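Local coordinates for coiled-coil quantitatively-enriched protein 1 (Schizosaccharomyces pombe, PDB 7CUJ) that links telomeres to the meiotic centrosome during meiotic nuclear reorganization and is required for telomere length regulation and chromosome segregation, at residues 23-28 and 61-66. Numbering follows the deposited sequence.
Sequences RKMMHR and HNIAKH
Two helices of this globular piece of the longer protein, 20-32 and 47-65, meet through an apolar seam in which Ile63 of the second reaches between Met25 and Met26 of the first. No hydrogen bond joins the segments; the fit of hydrocarbon and thioether groups makes the contact. Ile63 points toward helix 20-32, and its longer branch is nearly extended (chi2 157°), which carries CD1 across the gap. There CD1 lies 3.9 Å from CB of Met25 and 3.8 Å from SD of Met26. The other branch, CG2, packs chiefly on Met26, 4.0 Å from both its CG and its SD, and also comes near CB of Met25, while CG1 packs against that CB. Isoleucine suits this place: the reach of CD1 brings it to both methionines, while the beta branch CG2 adds width against Met26.

The methionines answer differently. Met25 meets Ile63 chiefly through CB; its extended chain passes CG1 with SD and then leads off, and it also packs on Pro67 and on the backbone of another protein's chain. Met26 instead bends at chi2 and chi3, setting its sulfur against CD1 and CG2, the two side chains crossing at a slant, and it touches Ala60 of helix 47-65 as well. Unbranched and flexible, methionine can follow either course. An alanine in place of Ile63 would remove both branches and would probably open a gap between the two methionines, leaving the sulfur of Met26 without the two branches it packs against.

Nearby, the backbone O of Ile63 accepts a hydrogen bond from NE2 of Gln22. With the nearest CA atoms, those of Met25 and Ile63, 7.1 Å apart, side chains rather than backbones meet here, as is typical of buried helix-helix packing in an alpha/beta domain.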
loop_
_atom_site.group_PDB
_atom_site.type_symbol
_atom_site.label_atom_id
_atom_site.label_comp_id
_atom_site.label_asym_id
_atom_site.label_seq_id
_atom_site.Cartn_x
_atom_site.Cartn_y
_atom_site.Cartn_z
ATOM N N ARG A 23 8.161 3.671 19.223
ATOM C CA ARG A 23 7.574 2.388 18.866
ATOM C C ARG A 23 6.310 2.605 18.039
ATOM O O ARG A 23 6.099 1.917 17.042
ATOM C CB ARG A 23 7.291 1.552 20.117
ATOM C CG ARG A 23 8.547 1.024 20.790
ATOM C CD ARG A 23 8.424 1.046 22.298
ATOM N NE ARG A 23 8.412 -0.289 22.872
ATOM C CZ ARG A 23 9.323 -0.758 23.721
ATOM N NH1 ARG A 23 10.328 0.007 24.117
ATOM N NH2 ARG A 23 9.218 -1.992 24.181
ATOM N N LYS A 24 5.479 3.562 18.472
ATOM C CA LYS A 24 4.279 3.928 17.741
ATOM C C LYS A 24 4.663 4.319 16.319
ATOM O O LYS A 24 4.040 3.866 15.361
ATOM C CB LYS A 24 3.583 5.119 18.402
ATOM C CG LYS A 24 2.708 4.796 19.600
ATOM C CD LYS A 24 1.941 6.017 20.042
ATOM C CE LYS A 24 1.524 5.970 21.494
ATOM N NZ LYS A 24 1.338 7.334 22.042
ATOM N N MET A 25 5.705 5.150 16.206
ATOM C CA MET A 25 6.151 5.677 14.929
ATOM C C MET A 25 6.653 4.548 14.033
ATOM O O MET A 25 6.392 4.550 12.833
ATOM C CB MET A 25 7.261 6.713 15.122
ATOM C CG MET A 25 6.737 8.078 15.509
ATOM S SD MET A 25 8.082 9.287 15.555
ATOM C CE MET A 25 7.166 10.800 15.274
ATOM N N MET A 26 7.364 3.589 14.634
ATOM C CA MET A 26 7.869 2.428 13.921
ATOM C C MET A 26 6.701 1.576 13.431
ATOM O O MET A 26 6.741 1.056 12.321
ATOM C CB MET A 26 8.789 1.585 14.812
ATOM C CG MET A 26 10.184 2.162 14.972
ATOM S SD MET A 26 10.982 2.585 13.397
ATOM C CE MET A 26 11.043 0.975 12.613
ATOM N N HIS A 27 5.666 1.453 14.272
ATOM C CA HIS A 27 4.471 0.691 13.948
ATOM C C HIS A 27 3.729 1.358 12.790
ATOM O O HIS A 27 3.321 0.680 11.852
ATOM C CB HIS A 27 3.613 0.477 15.205
ATOM C CG HIS A 27 2.236 -0.030 14.929
ATOM N ND1 HIS A 27 1.894 -1.363 15.080
ATOM C CD2 HIS A 27 1.114 0.605 14.521
ATOM C CE1 HIS A 27 0.622 -1.526 14.776
ATOM N NE2 HIS A 27 0.122 -0.333 14.430
ATOM N N ARG A 28 3.585 2.688 12.860
ATOM C CA ARG A 28 2.909 3.473 11.838
ATOM C C ARG A 28 3.663 3.358 10.514
ATOM O O ARG A 28 3.046 3.232 9.456
ATOM C CB ARG A 28 2.789 4.936 12.281
ATOM C CG ARG A 28 2.037 5.852 11.319
ATOM C CD ARG A 28 0.536 5.618 11.217
ATOM N NE ARG A 28 -0.186 5.802 12.474
ATOM C CZ ARG A 28 -0.768 6.931 12.874
ATOM N NH1 ARG A 28 -1.393 6.970 14.038
ATOM N NH2 ARG A 28 -0.726 8.016 12.117
ATOM N N HIS A 61 15.790 5.059 10.417
ATOM C CA HIS A 61 16.978 5.707 10.953
ATOM C C HIS A 61 16.595 6.970 11.718
ATOM O O HIS A 61 17.094 7.192 12.820
ATOM C CB HIS A 61 17.982 6.037 9.839
ATOM C CG HIS A 61 18.868 4.897 9.472
ATOM N ND1 HIS A 61 19.600 4.200 10.414
ATOM C CD2 HIS A 61 19.157 4.339 8.279
ATOM C CE1 HIS A 61 20.293 3.255 9.814
ATOM N NE2 HIS A 61 20.042 3.320 8.503
ATOM N N ASN A 62 15.705 7.781 11.126
ATOM C CA ASN A 62 15.340 9.074 11.685
ATOM C C ASN A 62 14.644 8.894 13.033
ATOM O O ASN A 62 14.977 9.588 13.992
ATOM C CB ASN A 62 14.494 9.914 10.723
ATOM C CG ASN A 62 15.241 10.332 9.474
ATOM O OD1 ASN A 62 16.469 10.267 9.420
ATOM N ND2 ASN A 62 14.503 10.756 8.459
ATOM N N ILE A 63 13.684 7.960 13.085
ATOM C CA ILE A 63 12.942 7.655 14.300
ATOM C C ILE A 63 13.919 7.221 15.392
ATOM O O ILE A 63 13.745 7.574 16.558
ATOM C CB ILE A 63 11.845 6.601 14.026
ATOM C CG1 ILE A 63 10.740 7.167 13.126
ATOM C CG2 ILE A 63 11.275 6.036 15.321
ATOM C CD1 ILE A 63 9.952 6.120 12.362
ATOM N N ALA A 64 14.958 6.477 14.991
ATOM C CA ALA A 64 15.947 5.934 15.907
ATOM C C ALA A 64 16.899 7.029 16.383
ATOM O O ALA A 64 17.480 6.916 17.459
ATOM C CB ALA A 64 16.694 4.797 15.250
ATOM N N LYS A 65 17.069 8.080 15.572
ATOM C CA LYS A 65 17.879 9.222 15.976
ATOM C C LYS A 65 17.101 10.038 17.002
ATOM O O LYS A 65 17.513 10.134 18.156
ATOM C CB LYS A 65 18.284 10.072 14.770
ATOM C CG LYS A 65 19.368 9.468 13.892
ATOM C CD LYS A 65 19.633 10.275 12.638
ATOM C CE LYS A 65 19.851 9.393 11.425
ATOM N NZ LYS A 65 20.046 10.191 10.191
ATOM N N HIS A 66 15.965 10.600 16.572
ATOM C CA HIS A 66 15.058 11.289 17.475
ATOM C C HIS A 66 13.686 11.429 16.827
ATOM O O HIS A 66 13.591 11.853 15.678
ATOM C CB HIS A 66 15.614 12.666 17.861
ATOM C CG HIS A 66 15.126 13.141 19.187
ATOM N ND1 HIS A 66 15.931 13.135 20.305
ATOM C CD2 HIS A 66 13.926 13.614 19.586
ATOM C CE1 HIS A 66 15.254 13.603 21.334
ATOM N NE2 HIS A 66 14.019 13.900 20.919
#